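M32 carboxypeptidase (Chitinophagaceae bacterium, PDB 7A03) probably acts as a metal-dependent carboxypeptidase of the M32 family, removing amino acids one at a time from the C-terminus of peptides. Local coordinates at residues A[164-177]-A[414-428]. Sequence-based numbering, arbitrary orientation.
Sequences YEKGANVDMLDTIF and GSFGYFPTYSLGSFY
Y164 lies against the 415-418 loop with its ring in an edge-to-face (T-shaped) pair with Y418, beside two helices of this largely helical M32 fold whose segments 170-177 and 420-428 cross at 63°. Followed outward, Y164 CB meets G417 O at 3.5 Å, CD1 and CE1 are each 3.5 Å from Y418 CD2, and CE2 comes 3.2 Å from F416 O, which lies in the ring plane at its edge. OH ends against S415 CA and CB. Y418 turns its ring edge to the Y164 face, planes at 62°, while its CB sits over the ring centre in a CH-pi contact, 4.2 Å from the centroid. Y418 CG stands anti to the backbone N (chi1 -168°), a rotamer with which CD2 reaches Y164 CD1 and CE1.

Beyond the type II turn 165-168, packing is mainly apolar: L173 CD1 touches P420 CB at 3.7 Å, L424 CD2 meets M172 CE and L173 CD2, and I176 CG2 touches F427 CE2 at 3.7 Å. E165 is buried: its CG packs on L424 CD1, while OE2 is hydrogen-bonded to S292 OG and OE1 to G294 N. One water donates to E165 OE2 and is also hydrogen-bonded to Y428 OH, 2.8 Å from the water oxygen.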
loop_
_atom_site.group_PDB
_atom_site.type_symbol
_atom_site.label_atom_id
_atom_site.label_comp_id
_atom_site.label_asym_id
_atom_site.label_seq_id
_atom_site.Cartn_x
_atom_site.Cartn_y
_atom_site.Cartn_z
ATOM N N TYR A 164 6.465 -8.452 5.818
ATOM C CA TYR A 164 5.520 -7.521 5.231
ATOM C C TYR A 164 4.937 -8.026 3.927
ATOM O O TYR A 164 3.908 -7.505 3.482
ATOM C CB TYR A 164 6.159 -6.135 5.054
ATOM C CG TYR A 164 6.263 -5.375 6.359
ATOM C CD1 TYR A 164 5.125 -4.860 6.984
ATOM C CD2 TYR A 164 7.488 -5.186 6.982
ATOM C CE1 TYR A 164 5.215 -4.179 8.188
ATOM C CE2 TYR A 164 7.584 -4.502 8.177
ATOM C CZ TYR A 164 6.452 -4.002 8.780
ATOM O OH TYR A 164 6.563 -3.322 9.970
ATOM N N GLU A 165 5.546 -9.053 3.341
ATOM C CA GLU A 165 5.058 -9.651 2.104
ATOM C C GLU A 165 5.540 -11.097 2.109
ATOM O O GLU A 165 6.702 -11.370 1.788
ATOM C CB GLU A 165 5.597 -8.889 0.907
ATOM C CG GLU A 165 5.025 -9.321 -0.409
ATOM C CD GLU A 165 3.563 -8.896 -0.620
ATOM O OE1 GLU A 165 3.062 -7.982 0.070
ATOM O OE2 GLU A 165 2.923 -9.492 -1.512
ATOM N N LYS A 166 4.651 -12.013 2.484
ATOM C CA LYS A 166 5.023 -13.414 2.576
ATOM C C LYS A 166 5.554 -13.890 1.237
ATOM O O LYS A 166 4.900 -13.729 0.203
ATOM C CB LYS A 166 3.811 -14.248 2.991
ATOM C CG LYS A 166 4.111 -15.727 3.143
ATOM C CD LYS A 166 2.935 -16.484 3.771
ATOM C CE LYS A 166 3.280 -17.956 3.977
ATOM N NZ LYS A 166 2.062 -18.813 4.117
ATOM N N GLY A 167 6.763 -14.448 1.257
ATOM C CA GLY A 167 7.424 -14.911 0.066
ATOM C C GLY A 167 8.499 -13.988 -0.471
ATOM O O GLY A 167 9.338 -14.439 -1.254
ATOM N N ALA A 168 8.499 -12.713 -0.080
ATOM C CA ALA A 168 9.435 -11.756 -0.659
ATOM C C ALA A 168 10.855 -12.032 -0.176
ATOM O O ALA A 168 11.073 -12.427 0.975
ATOM C CB ALA A 168 9.026 -10.329 -0.299
ATOM N N ASN A 169 11.830 -11.834 -1.061
ATOM C CA ASN A 169 13.213 -12.111 -0.691
ATOM C C ASN A 169 14.159 -11.312 -1.580
ATOM O O ASN A 169 13.765 -10.752 -2.616
ATOM C CB ASN A 169 13.529 -13.615 -0.744
ATOM C CG ASN A 169 13.356 -14.190 -2.139
ATOM O OD1 ASN A 169 14.193 -13.977 -3.009
ATOM N ND2 ASN A 169 12.267 -14.920 -2.356
ATOM N N VAL A 170 15.423 -11.274 -1.149
ATOM C CA VAL A 170 16.437 -10.440 -1.794
ATOM C C VAL A 170 16.721 -10.899 -3.215
ATOM O O VAL A 170 16.969 -10.070 -4.093
ATOM C CB VAL A 170 17.703 -10.334 -0.916
ATOM C CG1 VAL A 170 18.929 -9.934 -1.737
ATOM C CG2 VAL A 170 17.479 -9.333 0.192
ATOM N N ASP A 171 16.680 -12.205 -3.484
ATOM C CA ASP A 171 16.927 -12.679 -4.847
ATOM C C ASP A 171 15.859 -12.155 -5.804
ATOM O O ASP A 171 16.165 -11.545 -6.847
ATOM C CB ASP A 171 16.938 -14.209 -4.842
ATOM C CG ASP A 171 17.336 -14.798 -6.179
ATOM O OD1 ASP A 171 18.540 -14.772 -6.511
ATOM O OD2 ASP A 171 16.442 -15.293 -6.895
ATOM N N MET A 172 14.590 -12.356 -5.430
ATOM C CA MET A 172 13.453 -11.906 -6.224
ATOM C C MET A 172 13.472 -10.391 -6.409
ATOM O O MET A 172 13.303 -9.878 -7.525
ATOM C CB MET A 172 12.172 -12.354 -5.513
ATOM C CG MET A 172 10.908 -11.635 -5.924
ATOM S SD MET A 172 9.653 -11.791 -4.637
ATOM C CE MET A 172 8.248 -11.032 -5.454
ATOM N N LEU A 173 13.690 -9.652 -5.320
ATOM C CA LEU A 173 13.643 -8.198 -5.390
ATOM C C LEU A 173 14.870 -7.616 -6.086
ATOM O O LEU A 173 14.762 -6.590 -6.764
ATOM C CB LEU A 173 13.447 -7.612 -3.988
ATOM C CG LEU A 173 12.033 -7.818 -3.425
ATOM C CD1 LEU A 173 11.870 -7.242 -2.023
ATOM C CD2 LEU A 173 11.020 -7.189 -4.353
ATOM N N ASP A 174 16.041 -8.242 -5.941
ATOM C CA ASP A 174 17.199 -7.783 -6.694
ATOM C C ASP A 174 16.937 -7.896 -8.181
ATOM O O ASP A 174 17.260 -6.981 -8.951
ATOM C CB ASP A 174 18.428 -8.615 -6.342
ATOM C CG ASP A 174 19.119 -8.154 -5.073
ATOM O OD1 ASP A 174 18.700 -7.145 -4.461
ATOM O OD2 ASP A 174 20.116 -8.821 -4.703
ATOM N N THR A 175 16.343 -9.013 -8.609
ATOM C CA THR A 175 16.014 -9.157 -10.025
ATOM C C THR A 175 15.038 -8.069 -10.475
ATOM O O THR A 175 15.250 -7.402 -11.506
ATOM C CB THR A 175 15.447 -10.555 -10.257
ATOM O OG1 THR A 175 16.479 -11.514 -10.003
ATOM C CG2 THR A 175 14.912 -10.719 -11.690
ATOM N N ILE A 176 13.963 -7.864 -9.706
ATOM C CA ILE A 176 12.970 -6.861 -10.089
ATOM C C ILE A 176 13.582 -5.464 -10.138
ATOM O O ILE A 176 13.331 -4.695 -11.076
ATOM C CB ILE A 176 11.744 -6.929 -9.158
ATOM C CG1 ILE A 176 10.937 -8.176 -9.488
ATOM C CG2 ILE A 176 10.878 -5.693 -9.329
ATOM C CD1 ILE A 176 9.922 -8.551 -8.440
ATOM N N PHE A 177 14.374 -5.097 -9.133
ATOM C CA PHE A 177 14.873 -3.728 -9.098
ATOM C C PHE A 177 16.005 -3.495 -10.087
ATOM O O PHE A 177 16.181 -2.366 -10.554
ATOM C CB PHE A 177 15.238 -3.294 -7.675
ATOM C CG PHE A 177 14.038 -3.018 -6.803
ATOM C CD1 PHE A 177 13.160 -1.975 -7.107
ATOM C CD2 PHE A 177 13.780 -3.799 -5.692
ATOM C CE1 PHE A 177 12.045 -1.724 -6.301
ATOM C CE2 PHE A 177 12.662 -3.553 -4.890
ATOM C CZ PHE A 177 11.798 -2.506 -5.202
ATOM N N GLY A 414 9.796 1.269 13.049
ATOM C CA GLY A 414 10.356 -0.061 12.991
ATOM C C GLY A 414 9.938 -0.855 11.778
ATOM O O GLY A 414 10.120 -2.074 11.761
ATOM N N SER A 415 9.388 -0.193 10.754
ATOM C CA SER A 415 8.844 -0.879 9.585
ATOM C C SER A 415 9.939 -1.022 8.532
ATOM O O SER A 415 10.073 -0.221 7.605
ATOM C CB SER A 415 7.595 -0.182 9.051
ATOM O OG SER A 415 6.732 0.247 10.099
ATOM N N PHE A 416 10.751 -2.060 8.714
ATOM C CA PHE A 416 11.799 -2.445 7.778
ATOM C C PHE A 416 11.296 -3.630 6.964
ATOM O O PHE A 416 10.741 -4.585 7.517
ATOM C CB PHE A 416 13.082 -2.818 8.537
ATOM C CG PHE A 416 13.861 -1.622 9.031
ATOM C CD1 PHE A 416 13.403 -0.873 10.106
ATOM C CD2 PHE A 416 15.032 -1.228 8.394
ATOM C CE1 PHE A 416 14.115 0.225 10.559
ATOM C CE2 PHE A 416 15.747 -0.131 8.842
ATOM C CZ PHE A 416 15.286 0.599 9.915
ATOM N N GLY A 417 11.526 -3.581 5.652
ATOM C CA GLY A 417 10.973 -4.548 4.738
ATOM C C GLY A 417 9.622 -4.164 4.170
ATOM O O GLY A 417 9.032 -4.964 3.431
ATOM N N TYR A 418 9.127 -2.960 4.475
ATOM C CA TYR A 418 7.807 -2.487 4.077
ATOM C C TYR A 418 7.832 -1.842 2.696
ATOM O O TYR A 418 6.977 -2.123 1.850
ATOM C CB TYR A 418 7.316 -1.466 5.117
ATOM C CG TYR A 418 5.852 -1.079 5.035
ATOM C CD1 TYR A 418 5.367 -0.286 4.005
ATOM C CD2 TYR A 418 4.960 -1.480 6.023
ATOM C CE1 TYR A 418 4.026 0.075 3.945
ATOM C CE2 TYR A 418 3.625 -1.126 5.973
ATOM C CZ TYR A 418 3.165 -0.359 4.935
ATOM O OH TYR A 418 1.832 -0.018 4.898
ATOM N N PHE A 419 8.812 -0.979 2.458
ATOM C CA PHE A 419 8.811 -0.192 1.230
ATOM C C PHE A 419 8.653 -1.009 -0.056
ATOM O O PHE A 419 7.914 -0.553 -0.953
ATOM C CB PHE A 419 10.074 0.684 1.168
ATOM C CG PHE A 419 10.006 1.929 2.008
ATOM C CD1 PHE A 419 9.056 2.908 1.755
ATOM C CD2 PHE A 419 10.928 2.141 3.029
ATOM C CE1 PHE A 419 9.003 4.075 2.538
ATOM C CE2 PHE A 419 10.885 3.296 3.798
ATOM C CZ PHE A 419 9.925 4.266 3.552
ATOM N N PRO A 420 9.297 -2.175 -0.230
ATOM C CA PRO A 420 9.156 -2.876 -1.518
ATOM C C PRO A 420 7.712 -3.167 -1.896
ATOM O O PRO A 420 7.404 -3.214 -3.097
ATOM C CB PRO A 420 9.969 -4.164 -1.317
ATOM C CG PRO A 420 10.963 -3.821 -0.273
ATOM C CD PRO A 420 10.257 -2.869 0.658
ATOM N N THR A 421 6.815 -3.338 -0.910
ATOM C CA THR A 421 5.433 -3.676 -1.232
ATOM C C THR A 421 4.778 -2.619 -2.113
ATOM O O THR A 421 3.943 -2.965 -2.956
ATOM C CB THR A 421 4.605 -3.946 0.027
ATOM O OG1 THR A 421 4.509 -2.755 0.817
ATOM C CG2 THR A 421 5.240 -5.061 0.843
ATOM N N TYR A 422 5.153 -1.341 -1.965
ATOM C CA TYR A 422 4.554 -0.324 -2.831
ATOM C C TYR A 422 4.829 -0.641 -4.297
ATOM O O TYR A 422 3.901 -0.676 -5.128
ATOM C CB TYR A 422 5.075 1.076 -2.496
ATOM C CG TYR A 422 4.724 1.616 -1.130
ATOM C CD1 TYR A 422 3.477 2.175 -0.872
ATOM C CD2 TYR A 422 5.664 1.602 -0.110
ATOM C CE1 TYR A 422 3.175 2.689 0.366
ATOM C CE2 TYR A 422 5.368 2.105 1.139
ATOM C CZ TYR A 422 4.121 2.647 1.371
ATOM O OH TYR A 422 3.833 3.163 2.624
ATOM N N SER A 423 6.095 -0.927 -4.623
ATOM C CA SER A 423 6.424 -1.250 -6.004
ATOM C C SER A 423 5.797 -2.559 -6.415
ATOM O O SER A 423 5.283 -2.667 -7.533
ATOM C CB SER A 423 7.931 -1.300 -6.246
ATOM O OG SER A 423 8.462 0.010 -6.214
ATOM N N LEU A 424 5.783 -3.549 -5.516
ATOM C CA LEU A 424 5.153 -4.807 -5.878
ATOM C C LEU A 424 3.700 -4.559 -6.255
ATOM O O LEU A 424 3.210 -5.088 -7.264
ATOM C CB LEU A 424 5.259 -5.805 -4.721
ATOM C CG LEU A 424 6.655 -6.339 -4.369
ATOM C CD1 LEU A 424 6.599 -7.273 -3.154
ATOM C CD2 LEU A 424 7.250 -7.056 -5.561
ATOM N N GLY A 425 3.027 -3.686 -5.498
ATOM C CA GLY A 425 1.642 -3.395 -5.803
ATOM C C GLY A 425 1.506 -2.880 -7.218
ATOM O O GLY A 425 0.706 -3.393 -8.009
ATOM N N SER A 426 2.353 -1.907 -7.576
ATOM C CA SER A 426 2.260 -1.322 -8.912
ATOM C C SER A 426 2.491 -2.373 -9.984
ATOM O O SER A 426 1.798 -2.393 -11.022
ATOM C CB SER A 426 3.287 -0.198 -9.037
ATOM O OG SER A 426 3.011 0.860 -8.133
ATOM N N PHE A 427 3.451 -3.274 -9.745
ATOM C CA PHE A 427 3.797 -4.216 -10.797
ATOM C C PHE A 427 2.718 -5.279 -10.916
ATOM O O PHE A 427 2.323 -5.650 -12.035
ATOM C CB PHE A 427 5.201 -4.789 -10.573
ATOM C CG PHE A 427 6.267 -3.729 -10.421
ATOM C CD1 PHE A 427 6.103 -2.462 -10.966
ATOM C CD2 PHE A 427 7.432 -3.996 -9.710
ATOM C CE1 PHE A 427 7.077 -1.474 -10.806
ATOM C CE2 PHE A 427 8.412 -3.010 -9.553
ATOM C CZ PHE A 427 8.232 -1.752 -10.099
ATOM N N TYR A 428 2.136 -5.683 -9.773
ATOM C CA TYR A 428 1.002 -6.596 -9.849
ATOM C C TYR A 428 -0.160 -5.923 -10.555
ATOM O O TYR A 428 -0.853 -6.554 -11.371
ATOM C CB TYR A 428 0.549 -7.046 -8.457
ATOM C CG TYR A 428 1.380 -8.112 -7.772
ATOM C CD1 TYR A 428 1.580 -9.349 -8.353
ATOM C CD2 TYR A 428 1.926 -7.877 -6.519
ATOM C CE1 TYR A 428 2.321 -10.331 -7.699
ATOM C CE2 TYR A 428 2.669 -8.839 -5.868
ATOM C CZ TYR A 428 2.857 -10.057 -6.459
ATOM O OH TYR A 428 3.604 -11.023 -5.816
HETATM O O HOH W 1 4.510 -10.287 -3.316
#